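Local coordinates for protein S-adenosylmethionine decarboxylase proenzyme (Aquifex aeolicus, PDB 2III) that probably catalyses the decarboxylation of S-adenosylmethionine, through a pyruvoyl group made by self-cleavage, to supply the propylamine donor for spermidine synthesis, at residues I21-V35 with S45-V59. Residues are numbered along the deposited sequence; the frame is centred on the assembly and turned at random.
With MG (magnesium ion), chain B.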
ATOM      1  N   ILE A  21      17.627   0.704   8.111  1.00 26.65           N
ATOM      2  CA  ILE A  21      16.414  -0.063   7.842  1.00 23.93           C
ATOM      3  C   ILE A  21      16.398  -1.502   8.346  1.00 25.96           C
ATOM      4  O   ILE A  21      15.645  -2.325   7.821  1.00 23.63           O
ATOM      5  CB  ILE A  21      16.165  -0.114   6.312  1.00 18.83           C
ATOM      6  CG1 ILE A  21      17.405  -0.693   5.621  1.00  8.07           C
ATOM      7  CG2 ILE A  21      15.868   1.289   5.770  1.00 14.29           C
ATOM      8  CD1 ILE A  21      17.308  -0.816   4.094  1.00 14.15           C
ATOM      9  N   ASP A  22      17.196  -1.821   9.359  1.00 27.62           N
ATOM     10  CA  ASP A  22      17.230  -3.198   9.840  1.00 25.91           C
ATOM     11  C   ASP A  22      16.284  -3.555  10.991  1.00 25.74           C
ATOM     12  O   ASP A  22      15.826  -4.696  11.080  1.00 26.60           O
ATOM     13  CB  ASP A  22      18.677  -3.600  10.192  1.00 22.71           C
ATOM     14  CG  ASP A  22      19.290  -2.734  11.289  1.00 29.28           C
ATOM     15  OD1 ASP A  22      20.395  -3.077  11.757  1.00 37.89           O
ATOM     16  OD2 ASP A  22      18.681  -1.717  11.682  1.00 32.64           O
ATOM     17  N   ARG A  23      15.974  -2.599  11.860  1.00 26.52           N
ATOM     18  CA  ARG A  23      15.088  -2.893  12.985  1.00 29.02           C
ATOM     19  C   ARG A  23      13.781  -2.089  12.923  1.00 28.88           C
ATOM     20  O   ARG A  23      13.685  -1.108  12.190  1.00 26.65           O
ATOM     21  CB  ARG A  23      15.804  -2.598  14.315  1.00 30.93           C
ATOM     22  CG  ARG A  23      17.203  -3.221  14.482  1.00 31.13           C
ATOM     23  CD  ARG A  23      17.198  -4.744  14.397  1.00 34.07           C
ATOM     24  NE  ARG A  23      16.474  -5.377  15.497  1.00 46.96           N
ATOM     25  CZ  ARG A  23      16.173  -6.674  15.546  1.00 52.45           C
ATOM     26  NH1 ARG A  23      16.533  -7.488  14.559  1.00 50.70           N
ATOM     27  NH2 ARG A  23      15.500  -7.158  16.581  1.00 52.69           N
ATOM     28  N   VAL A  24      12.773  -2.515  13.683  1.00 19.93           N
ATOM     29  CA  VAL A  24      11.502  -1.801  13.725  1.00 22.36           C
ATOM     30  C   VAL A  24      11.691  -0.372  14.241  1.00 29.31           C
ATOM     31  O   VAL A  24      11.086   0.568  13.726  1.00 26.07           O
ATOM     32  CB  VAL A  24      10.481  -2.510  14.639  1.00 30.61           C
ATOM     33  CG1 VAL A  24       9.320  -1.560  14.962  1.00 22.83           C
ATOM     34  CG2 VAL A  24       9.948  -3.766  13.949  1.00 29.62           C
ATOM     35  N   GLU A  25      12.529  -0.214  15.261  1.00 30.05           N
ATOM     36  CA  GLU A  25      12.800   1.098  15.842  1.00 36.56           C
ATOM     37  C   GLU A  25      13.079   2.118  14.746  1.00 32.90           C
ATOM     38  O   GLU A  25      12.571   3.239  14.792  1.00 31.28           O
ATOM     39  CB  GLU A  25      14.015   1.037  16.776  1.00 42.25           C
ATOM     40  CG  GLU A  25      13.851   0.113  17.965  1.00 58.02           C
ATOM     41  CD  GLU A  25      13.463  -1.296  17.553  1.00 69.58           C
ATOM     42  OE1 GLU A  25      14.155  -1.878  16.689  1.00 50.89           O
ATOM     43  OE2 GLU A  25      12.466  -1.819  18.095  1.00 75.84           O
ATOM     44  N   ASP A  26      13.897   1.722  13.772  1.00 20.22           N
ATOM     45  CA  ASP A  26      14.261   2.603  12.664  1.00 26.05           C
ATOM     46  C   ASP A  26      13.029   3.000  11.827  1.00 24.75           C
ATOM     47  O   ASP A  26      12.798   4.181  11.566  1.00 23.23           O
ATOM     48  CB  ASP A  26      15.284   1.916  11.743  1.00 26.95           C
ATOM     49  CG  ASP A  26      16.457   1.302  12.497  1.00 37.75           C
ATOM     50  OD1 ASP A  26      17.240   2.053  13.116  1.00 35.78           O
ATOM     51  OD2 ASP A  26      16.597   0.058  12.458  1.00 32.33           O
ATOM     52  N   ILE A  27      12.249   2.007  11.405  1.00 16.84           N
ATOM     53  CA  ILE A  27      11.064   2.255  10.581  1.00 29.58           C
ATOM     54  C   ILE A  27      10.055   3.130  11.313  1.00 34.93           C
ATOM     55  O   ILE A  27       9.495   4.066  10.730  1.00 23.12           O
ATOM     56  CB  ILE A  27      10.386   0.923  10.161  1.00 27.06           C
ATOM     57  CG1 ILE A  27      11.349   0.110   9.301  1.00 28.55           C
ATOM     58  CG2 ILE A  27       9.105   1.191   9.397  1.00 43.43           C
ATOM     59  CD1 ILE A  27      11.918   0.880   8.144  1.00 25.35           C
ATOM     60  N   ARG A  28       9.842   2.822  12.591  1.00 30.98           N
ATOM     61  CA  ARG A  28       8.915   3.565  13.431  1.00 26.96           C
ATOM     62  C   ARG A  28       9.322   5.021  13.518  1.00 26.61           C
ATOM     63  O   ARG A  28       8.503   5.908  13.288  1.00 29.40           O
ATOM     64  CB  ARG A  28       8.863   2.944  14.829  1.00 43.37           C
ATOM     65  CG  ARG A  28       8.165   3.781  15.896  1.00 41.51           C
ATOM     66  CD  ARG A  28       7.714   2.884  17.047  1.00 42.58           C
ATOM     67  NE  ARG A  28       6.344   2.418  16.839  1.00 61.53           N
ATOM     68  CZ  ARG A  28       5.855   1.273  17.302  1.00 57.98           C
ATOM     69  NH1 ARG A  28       6.628   0.452  18.003  1.00 59.93           N
ATOM     70  NH2 ARG A  28       4.586   0.958  17.075  1.00 52.44           N
ATOM     71  N   GLU A  29      10.585   5.279  13.837  1.00 20.50           N
ATOM     72  CA  GLU A  29      11.042   6.660  13.926  1.00 30.79           C
ATOM     73  C   GLU A  29      10.844   7.348  12.588  1.00 26.58           C
ATOM     74  O   GLU A  29      10.343   8.468  12.520  1.00 26.01           O
ATOM     75  CB  GLU A  29      12.518   6.726  14.302  1.00 30.43           C
ATOM     76  CG  GLU A  29      12.771   6.875  15.784  1.00 61.99           C
ATOM     77  CD  GLU A  29      14.191   7.315  16.077  1.00 76.59           C
ATOM     78  OE1 GLU A  29      14.601   8.378  15.559  1.00 77.99           O
ATOM     79  OE2 GLU A  29      14.896   6.602  16.824  1.00 87.45           O
ATOM     80  N   LEU A  30      11.244   6.654  11.528  1.00 20.13           N
ATOM     81  CA  LEU A  30      11.141   7.154  10.167  1.00 22.23           C
ATOM     82  C   LEU A  30       9.717   7.571   9.788  1.00 23.35           C
ATOM     83  O   LEU A  30       9.483   8.711   9.381  1.00 26.03           O
ATOM     84  CB  LEU A  30      11.631   6.081   9.191  1.00 19.47           C
ATOM     85  CG  LEU A  30      11.621   6.423   7.700  1.00 24.95           C
ATOM     86  CD1 LEU A  30      12.750   7.401   7.411  1.00 28.29           C
ATOM     87  CD2 LEU A  30      11.796   5.154   6.875  1.00 21.81           C
ATOM     88  N   LEU A  31       8.770   6.643   9.911  1.00 20.20           N
ATOM     89  CA  LEU A  31       7.380   6.923   9.556  1.00 22.48           C
ATOM     90  C   LEU A  31       6.705   7.923  10.499  1.00 33.11           C
ATOM     91  O   LEU A  31       5.841   8.696  10.072  1.00 29.94           O
ATOM     92  CB  LEU A  31       6.564   5.619   9.494  1.00 25.51           C
ATOM     93  CG  LEU A  31       6.948   4.568   8.441  1.00 19.01           C
ATOM     94  CD1 LEU A  31       5.828   3.547   8.318  1.00 16.14           C
ATOM     95  CD2 LEU A  31       7.183   5.229   7.095  1.00 15.25           C
ATOM     96  N   GLU A  32       7.074   7.905  11.780  1.00 28.95           N
ATOM     97  CA  GLU A  32       6.493   8.864  12.718  1.00 34.71           C
ATOM     98  C   GLU A  32       6.983  10.230  12.267  1.00 31.34           C
ATOM     99  O   GLU A  32       6.250  11.220  12.306  1.00 35.05           O
ATOM    100  CB  GLU A  32       6.982   8.624  14.152  1.00 40.22           C
ATOM    101  CG  GLU A  32       6.493   7.350  14.815  1.00 51.50           C
ATOM    102  CD  GLU A  32       6.898   7.271  16.282  1.00 66.88           C
ATOM    103  OE1 GLU A  32       8.065   7.594  16.607  1.00 68.27           O
ATOM    104  OE2 GLU A  32       6.051   6.876  17.114  1.00 76.58           O
ATOM    105  N   GLY A  33       8.239  10.268  11.835  1.00 24.34           N
ATOM    106  CA  GLY A  33       8.831  11.510  11.387  1.00 15.69           C
ATOM    107  C   GLY A  33       8.210  12.017  10.101  1.00 32.43           C
ATOM    108  O   GLY A  33       8.083  13.232   9.910  1.00 22.67           O
ATOM    109  N   ALA A  34       7.829  11.094   9.217  1.00 18.99           N
ATOM    110  CA  ALA A  34       7.231  11.483   7.950  1.00 22.34           C
ATOM    111  C   ALA A  34       5.856  12.086   8.209  1.00 22.69           C
ATOM    112  O   ALA A  34       5.539  13.173   7.725  1.00 29.72           O
ATOM    113  CB  ALA A  34       7.118  10.273   7.024  1.00 14.88           C
ATOM    114  N   VAL A  35       5.053  11.372   8.989  1.00 26.10           N
ATOM    115  CA  VAL A  35       3.708  11.807   9.331  1.00 25.67           C
ATOM    116  C   VAL A  35       3.692  13.217   9.911  1.00 31.51           C
ATOM    117  O   VAL A  35       2.899  14.052   9.477  1.00 30.19           O
ATOM    118  CB  VAL A  35       3.054  10.829  10.337  1.00 31.65           C
ATOM    119  CG1 VAL A  35       1.779  11.429  10.914  1.00 22.74           C
ATOM    120  CG2 VAL A  35       2.741   9.512   9.638  1.00 21.59           C
ATOM    121  N   SER A  45      -0.928   2.753  13.572  1.00 24.90           N
ATOM    122  CA  SER A  45       0.305   2.340  12.917  1.00 28.24           C
ATOM    123  C   SER A  45       0.697   0.946  13.401  1.00 36.50           C
ATOM    124  O   SER A  45       0.557   0.620  14.583  1.00 29.27           O
ATOM    125  CB  SER A  45       1.428   3.343  13.213  1.00 16.47           C
ATOM    126  OG  SER A  45       1.772   3.349  14.587  1.00 31.61           O
ATOM    127  N   HIS A  46       1.190   0.124  12.479  1.00 39.55           N
ATOM    128  CA  HIS A  46       1.572  -1.240  12.812  1.00 35.51           C
ATOM    129  C   HIS A  46       2.898  -1.635  12.195  1.00 34.08           C
ATOM    130  O   HIS A  46       3.140  -1.401  11.008  1.00 26.66           O
ATOM    131  CB  HIS A  46       0.457  -2.184  12.372  1.00 26.82           C
ATOM    132  CG  HIS A  46      -0.900  -1.689  12.755  1.00 31.62           C
ATOM    133  ND1 HIS A  46      -1.635  -0.845  11.950  1.00 39.64           N
ATOM    134  CD2 HIS A  46      -1.591  -1.802  13.913  1.00 28.94           C
ATOM    135  CE1 HIS A  46      -2.719  -0.456  12.597  1.00 37.35           C
ATOM    136  NE2 HIS A  46      -2.715  -1.021  13.791  1.00 38.77           N
ATOM    137  N   TYR A  47       3.751  -2.233  13.023  1.00 30.03           N
ATOM    138  CA  TYR A  47       5.076  -2.652  12.602  1.00 25.84           C
ATOM    139  C   TYR A  47       5.356  -4.116  12.855  1.00 30.56           C
ATOM    140  O   TYR A  47       4.744  -4.742  13.719  1.00 35.06           O
ATOM    141  CB  TYR A  47       6.129  -1.819  13.318  1.00 23.27           C
ATOM    142  CG  TYR A  47       5.926  -0.339  13.137  1.00 28.54           C
ATOM    143  CD1 TYR A  47       4.995   0.360  13.909  1.00 19.15           C
ATOM    144  CD2 TYR A  47       6.639   0.361  12.164  1.00 25.89           C
ATOM    145  CE1 TYR A  47       4.778   1.725  13.714  1.00 27.51           C
ATOM    146  CE2 TYR A  47       6.431   1.720  11.957  1.00 33.39           C
ATOM    147  CZ  TYR A  47       5.501   2.396  12.733  1.00 27.04           C
ATOM    148  OH  TYR A  47       5.298   3.741  12.515  1.00 36.86           O
ATOM    149  N   TYR A  48       6.290  -4.664  12.088  1.00 28.39           N
ATOM    150  CA  TYR A  48       6.671  -6.054  12.251  1.00 30.77           C
ATOM    151  C   TYR A  48       8.166  -6.235  12.018  1.00 27.39           C
ATOM    152  O   TYR A  48       8.718  -5.728  11.047  1.00 27.50           O
ATOM    153  CB  TYR A  48       5.895  -6.950  11.289  1.00 32.11           C
ATOM    154  CG  TYR A  48       6.099  -8.412  11.595  1.00 39.79           C
ATOM    155  CD1 TYR A  48       5.529  -8.991  12.730  1.00 34.35           C
ATOM    156  CD2 TYR A  48       6.902  -9.211  10.779  1.00 38.24           C
ATOM    157  CE1 TYR A  48       5.755 -10.331  13.045  1.00 42.52           C
ATOM    158  CE2 TYR A  48       7.134 -10.553  11.086  1.00 44.13           C
ATOM    159  CZ  TYR A  48       6.558 -11.104  12.221  1.00 38.47           C
ATOM    160  OH  TYR A  48       6.788 -12.422  12.531  1.00 46.90           O
ATOM    161  N   GLN A  49       8.814  -6.958  12.923  1.00 34.70           N
ATOM    162  CA  GLN A  49      10.245  -7.224  12.835  1.00 27.66           C
ATOM    163  C   GLN A  49      10.467  -8.585  12.192  1.00 24.53           C
ATOM    164  O   GLN A  49       9.925  -9.590  12.652  1.00 22.52           O
ATOM    165  CB  GLN A  49      10.863  -7.207  14.239  1.00 31.21           C
ATOM    166  CG  GLN A  49      12.352  -7.532  14.302  1.00 24.69           C
ATOM    167  CD  GLN A  49      13.208  -6.537  13.543  1.00 28.48           C
ATOM    168  OE1 GLN A  49      13.755  -6.849  12.483  1.00 31.99           O
ATOM    169  NE2 GLN A  49      13.326  -5.325  14.080  1.00 14.11           N
ATOM    170  N   PHE A  50      11.247  -8.616  11.117  1.00 20.45           N
ATOM    171  CA  PHE A  50      11.547  -9.877  10.447  1.00 23.05           C
ATOM    172  C   PHE A  50      12.922 -10.347  10.891  1.00 27.79           C
ATOM    173  O   PHE A  50      13.755  -9.544  11.314  1.00 24.05           O
ATOM    174  CB  PHE A  50      11.542  -9.703   8.923  1.00 19.86           C
ATOM    175  CG  PHE A  50      10.165  -9.536   8.337  1.00 20.25           C
ATOM    176  CD1 PHE A  50       9.275 -10.605   8.306  1.00 16.59           C
ATOM    177  CD2 PHE A  50       9.749  -8.304   7.835  1.00 21.29           C
ATOM    178  CE1 PHE A  50       7.982 -10.449   7.789  1.00 24.30           C
ATOM    179  CE2 PHE A  50       8.454  -8.138   7.316  1.00 18.34           C
ATOM    180  CZ  PHE A  50       7.574  -9.216   7.294  1.00 12.05           C
ATOM    181  N   GLN A  51      13.151 -11.651  10.808  1.00 26.30           N
ATOM    182  CA  GLN A  51      14.446 -12.210  11.168  1.00 31.88           C
ATOM    183  C   GLN A  51      15.161 -12.541   9.865  1.00 29.43           C
ATOM    184  O   GLN A  51      14.523 -12.944   8.890  1.00 30.79           O
ATOM    185  CB  GLN A  51      14.262 -13.471  12.018  1.00 26.15           C
ATOM    186  CG  GLN A  51      13.582 -13.197  13.353  1.00 35.28           C
ATOM    187  CD  GLN A  51      14.347 -12.195  14.218  1.00 27.53           C
ATOM    188  OE1 GLN A  51      13.790 -11.609  15.147  1.00 34.32           O
ATOM    189  NE2 GLN A  51      15.625 -12.002  13.918  1.00 40.97           N
ATOM    190  N   PRO A  52      16.494 -12.387   9.828  1.00 26.44           N
ATOM    191  CA  PRO A  52      17.379 -11.935  10.905  1.00 29.14           C
ATOM    192  C   PRO A  52      17.370 -10.422  11.009  1.00 29.25           C
ATOM    193  O   PRO A  52      18.077  -9.841  11.829  1.00 31.05           O
ATOM    194  CB  PRO A  52      18.735 -12.450  10.458  1.00 27.72           C
ATOM    195  CG  PRO A  52      18.675 -12.163   8.980  1.00 29.18           C
ATOM    196  CD  PRO A  52      17.272 -12.641   8.599  1.00 24.06           C
ATOM    197  N   HIS A  53      16.576  -9.792  10.153  1.00 28.61           N
ATOM    198  CA  HIS A  53      16.460  -8.340  10.128  1.00 29.38           C
ATOM    199  C   HIS A  53      15.454  -7.898   9.075  1.00 29.58           C
ATOM    200  O   HIS A  53      14.923  -8.716   8.319  1.00 26.26           O
ATOM    201  CB  HIS A  53      17.822  -7.695   9.855  1.00 17.78           C
ATOM    202  CG  HIS A  53      18.575  -8.314   8.718  1.00 39.50           C
ATOM    203  ND1 HIS A  53      18.015  -8.518   7.474  1.00 35.67           N
ATOM    204  CD2 HIS A  53      19.859  -8.736   8.623  1.00 36.86           C
ATOM    205  CE1 HIS A  53      18.921  -9.035   6.663  1.00 40.84           C
ATOM    206  NE2 HIS A  53      20.050  -9.177   7.336  1.00 41.43           N
ATOM    207  N   GLY A  54      15.192  -6.597   9.026  1.00 27.80           N
ATOM    208  CA  GLY A  54      14.240  -6.087   8.063  1.00 25.81           C
ATOM    209  C   GLY A  54      12.908  -5.941   8.753  1.00 26.09           C
ATOM    210  O   GLY A  54      12.621  -6.675   9.697  1.00 22.97           O
ATOM    211  N   ALA A  55      12.085  -5.012   8.278  1.00 26.34           N
ATOM    212  CA  ALA A  55      10.794  -4.772   8.904  1.00 27.72           C
ATOM    213  C   ALA A  55       9.730  -4.194   7.976  1.00 21.01           C
ATOM    214  O   ALA A  55      10.027  -3.654   6.911  1.00 24.76           O
ATOM    215  CB  ALA A  55      10.984  -3.830  10.114  1.00 14.63           C
ATOM    216  N   THR A  56       8.482  -4.325   8.402  1.00 15.24           N
ATOM    217  CA  THR A  56       7.347  -3.780   7.681  1.00 19.08           C
ATOM    218  C   THR A  56       6.712  -2.729   8.582  1.00 26.09           C
ATOM    219  O   THR A  56       6.716  -2.855   9.812  1.00 25.61           O
ATOM    220  CB  THR A  56       6.297  -4.852   7.362  1.00 17.36           C
ATOM    221  OG1 THR A  56       6.799  -5.722   6.342  1.00 22.34           O
ATOM    222  CG2 THR A  56       5.007  -4.207   6.875  1.00 18.08           C
ATOM    223  N   GLY A  57       6.194  -1.676   7.967  1.00 24.83           N
ATOM    224  CA  GLY A  57       5.550  -0.623   8.723  1.00 24.58           C
ATOM    225  C   GLY A  57       4.408  -0.089   7.889  1.00 26.11           C
ATOM    226  O   GLY A  57       4.587   0.177   6.700  1.00 24.41           O
ATOM    227  N   VAL A  58       3.230   0.035   8.488  1.00 17.32           N
ATOM    228  CA  VAL A  58       2.076   0.558   7.774  1.00 25.60           C
ATOM    229  C   VAL A  58       1.339   1.544   8.663  1.00 25.16           C
ATOM    230  O   VAL A  58       1.163   1.309   9.859  1.00 27.00           O
ATOM    231  CB  VAL A  58       1.101  -0.559   7.362  1.00 28.74           C
ATOM    232  CG1 VAL A  58       0.531  -1.227   8.599  1.00 41.89           C
ATOM    233  CG2 VAL A  58      -0.025   0.019   6.503  1.00 34.56           C
ATOM    234  N   VAL A  59       0.921   2.655   8.079  1.00 23.84           N
ATOM    235  CA  VAL A  59       0.192   3.669   8.822  1.00 17.99           C
ATOM    236  C   VAL A  59      -1.115   3.950   8.101  1.00 21.19           C
ATOM    237  O   VAL A  59      -1.112   4.298   6.920  1.00 22.40           O
ATOM    238  CB  VAL A  59       0.978   4.990   8.897  1.00 23.40           C
ATOM    239  CG1 VAL A  59       0.267   5.974   9.833  1.00 11.24           C
ATOM    240  CG2 VAL A  59       2.402   4.725   9.355  1.00 28.31           C
TER
HETATM  241 MG    MG B 136      19.383   0.219  12.725  1.00 13.86          MG
HETATM  242  O   HOH W   1      14.293  -9.623  17.356  1.00 48.57           O
HETATM  243  O   HOH W   2      18.682   0.137  14.211  1.00 28.07           O
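With chi1 at -55°, Tyr47 sets CG anti to its carbonyl carbon and lays its ring against helix 24-37 at Arg28, bringing one ring face to Arg28 CB, a CH-pi contact with CB 4.1 Å from the centroid of the Tyr47 ring. Arg28 CG stands anti to the backbone N (chi1 168°), and a bend at chi3 then brings NH2 to 3.2 Å from Tyr47 CD1, the guanidinium plane steeply inclined to the ring. Ile27 CG2 meets the ring edge at Tyr47 CE2 (3.7 Å), and Val24 CG1 touches Tyr47 CB. Tyr47 OH, near Leu31 CB, is buried without a polar partner.

On the sheet-facing side of the helix, Ala55 CB receives Val24 CG2 and Ile27 CG1, Gly57 lets Ile27 CG2 come within 4.0 Å of its CA, and Leu31 CD1 reaches Val59 CG2 at 3.8 Å. At the N-terminal end the Arg23 guanidinium stacks on the Gln49 amide, their planes 8° apart, while Gly54 N donates to Asp22 O (2.9 Å). Asp22 OD2 binds magnesium, as does Asp19, and Asp26 OD2 accepts from Arg23 N, tying the helix start to this metal site.

Ile27 and Leu31 also pack on strand 65-71. Helix 24-35, roughly antiparallel to strand 45-49 and roughly parallel to strand 55-59, illustrates how helix and sheet join in the two-layer alpha/beta sandwich of prokaryotic AdoMet decarboxylases.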